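Side-chain contact in putative type III secretion protein YscO (Vibrio parahaemolyticus, PDB 4MH6), which is of unknown precise function but probably serves in bacterial type III secretion: residues 81-86 with 91-96. Sequence-based numbering, arbitrary orientation.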
loop_
_atom_site.group_PDB
_atom_site.type_symbol
_atom_site.label_atom_id
_atom_site.label_comp_id
_atom_site.label_asym_id
_atom_site.label_seq_id
_atom_site.Cartn_x
_atom_site.Cartn_y
_atom_site.Cartn_z
ATOM N N ALA A 81 37.812 11.763 -29.079
ATOM C CA ALA A 81 38.194 12.525 -30.265
ATOM C C ALA A 81 39.336 13.478 -29.941
ATOM O O ALA A 81 40.330 13.535 -30.661
ATOM C CB ALA A 81 36.995 13.295 -30.809
ATOM N N LYS A 82 39.199 14.225 -28.852
ATOM C CA LYS A 82 40.251 15.153 -28.450
ATOM C C LYS A 82 41.550 14.377 -28.311
ATOM O O LYS A 82 42.564 14.744 -28.890
ATOM C CB LYS A 82 39.894 15.843 -27.130
ATOM C CG LYS A 82 40.895 16.893 -26.699
ATOM C CD LYS A 82 40.393 17.641 -25.485
ATOM C CE LYS A 82 41.401 18.675 -25.014
ATOM N NZ LYS A 82 40.936 19.379 -23.783
ATOM N N ALA A 83 41.494 13.282 -27.557
ATOM C CA ALA A 83 42.653 12.419 -27.328
ATOM C C ALA A 83 43.266 11.875 -28.622
ATOM O O ALA A 83 44.489 11.757 -28.725
ATOM C CB ALA A 83 42.268 11.266 -26.420
ATOM N N LYS A 84 42.432 11.552 -29.611
ATOM C CA LYS A 84 42.952 10.997 -30.857
ATOM C C LYS A 84 43.531 12.095 -31.738
ATOM O O LYS A 84 44.677 12.005 -32.191
ATOM C CB LYS A 84 41.872 10.263 -31.665
ATOM C CG LYS A 84 42.475 9.239 -32.625
ATOM C CD LYS A 84 41.668 8.968 -33.886
ATOM C CE LYS A 84 41.826 10.117 -34.877
ATOM N NZ LYS A 84 41.208 9.837 -36.200
ATOM N N GLN A 85 42.725 13.136 -31.951
ATOM C CA GLN A 85 43.066 14.260 -32.833
ATOM C C GLN A 85 43.974 15.341 -32.240
ATOM O O GLN A 85 43.921 16.495 -32.651
ATOM C CB GLN A 85 41.781 14.899 -33.358
ATOM C CG GLN A 85 40.901 13.924 -34.120
ATOM C CD GLN A 85 39.581 14.528 -34.559
ATOM O OE1 GLN A 85 38.752 13.848 -35.167
ATOM N NE2 GLN A 85 39.371 15.803 -34.249
ATOM N N GLN A 86 44.789 14.961 -31.269
ATOM C CA GLN A 86 45.765 15.852 -30.662
ATOM C C GLN A 86 46.671 14.775 -30.130
ATOM O O GLN A 86 46.211 13.902 -29.404
ATOM C CB GLN A 86 45.146 16.786 -29.615
ATOM C CG GLN A 86 44.076 17.731 -30.145
ATOM C CD GLN A 86 43.506 18.662 -29.085
ATOM O OE1 GLN A 86 44.012 18.738 -27.962
ATOM N NE2 GLN A 86 42.442 19.380 -29.443
ATOM N N LYS A 91 49.451 12.270 -19.010
ATOM C CA LYS A 91 48.567 12.560 -17.879
ATOM C C LYS A 91 47.278 13.286 -18.267
ATOM O O LYS A 91 46.285 13.175 -17.545
ATOM C CB LYS A 91 49.323 13.182 -16.712
ATOM C CG LYS A 91 49.754 14.624 -16.801
ATOM C CD LYS A 91 51.076 14.770 -16.030
ATOM C CE LYS A 91 51.087 14.101 -14.647
ATOM N NZ LYS A 91 52.494 13.914 -14.187
ATOM N N GLU A 92 47.276 13.994 -19.406
ATOM C CA GLU A 92 46.042 14.632 -19.901
ATOM C C GLU A 92 45.200 13.523 -20.518
ATOM O O GLU A 92 43.989 13.498 -20.353
ATOM C CB GLU A 92 46.299 15.748 -20.914
ATOM C CG GLU A 92 46.869 17.019 -20.294
ATOM C CD GLU A 92 47.253 18.078 -21.325
ATOM O OE1 GLU A 92 46.785 17.999 -22.488
ATOM O OE2 GLU A 92 48.022 18.998 -20.963
ATOM N N LEU A 93 45.860 12.604 -21.219
ATOM C CA LEU A 93 45.183 11.456 -21.807
ATOM C C LEU A 93 44.489 10.677 -20.701
ATOM O O LEU A 93 43.387 10.155 -20.878
ATOM C CB LEU A 93 46.186 10.545 -22.508
ATOM C CG LEU A 93 45.616 9.268 -23.126
ATOM C CD1 LEU A 93 44.604 9.596 -24.215
ATOM C CD2 LEU A 93 46.742 8.411 -23.682
ATOM N N GLU A 94 45.137 10.604 -19.546
ATOM C CA GLU A 94 44.553 9.892 -18.415
ATOM C C GLU A 94 43.550 10.732 -17.628
ATOM O O GLU A 94 42.705 10.182 -16.930
ATOM C CB GLU A 94 45.646 9.300 -17.539
ATOM C CG GLU A 94 46.319 8.121 -18.213
ATOM C CD GLU A 94 47.511 7.650 -17.444
ATOM O OE1 GLU A 94 48.074 8.481 -16.719
ATOM O OE2 GLU A 94 47.902 6.462 -17.563
ATOM N N THR A 95 43.641 12.053 -17.742
ATOM C CA THR A 95 42.669 12.925 -17.088
ATOM C C THR A 95 41.361 12.808 -17.884
ATOM O O THR A 95 40.270 12.898 -17.332
ATOM C CB THR A 95 43.136 14.390 -17.046
ATOM O OG1 THR A 95 44.412 14.455 -16.413
ATOM C CG2 THR A 95 42.161 15.254 -16.267
ATOM N N LEU A 96 41.492 12.617 -19.192
ATOM C CA LEU A 96 40.339 12.430 -20.056
ATOM C C LEU A 96 39.700 11.067 -19.756
ATOM O O LEU A 96 38.471 10.959 -19.717
ATOM C CB LEU A 96 40.724 12.531 -21.534
ATOM C CG LEU A 96 41.157 13.927 -22.019
ATOM C CD1 LEU A 96 41.721 13.892 -23.442
ATOM C CD2 LEU A 96 40.004 14.925 -21.917
#
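The methyl of A83 meets two leucines, L93 and L96, spaced three residues apart on the facing helix, a small worked example of how a helical hairpin can close with apolar contacts, here with no hydrogen bond between residues 81-86 and 91-96. Ahead of them, E92 directs its CB toward residues 81-86, yet its OE1 stays 6.1 Å from NZ of K82; the opposite charges may attract weakly at that range but form no salt bridge. The CB of L93 does not point straight at the partner helix, but with CG anti to the backbone N (chi1 178°) the branch swings across, and CD1 comes 3.6 Å from CB of A83. Here the long helices 18-84 and 90-167 are joined by a short turn, forming an antiparallel helical hairpin, this part of which is predicted to be coiled coil, and the contact lies at the turn end, its centre about 52 Å from the centre of the chain. Further along the second helix, L96 points toward the first helix, with CG anti to the carbonyl carbon (chi1 -68°): its CD1 lies 4.0 Å from CB of A83 and approaches the aliphatic stem of K82 only loosely, 4.5 Å from its CD.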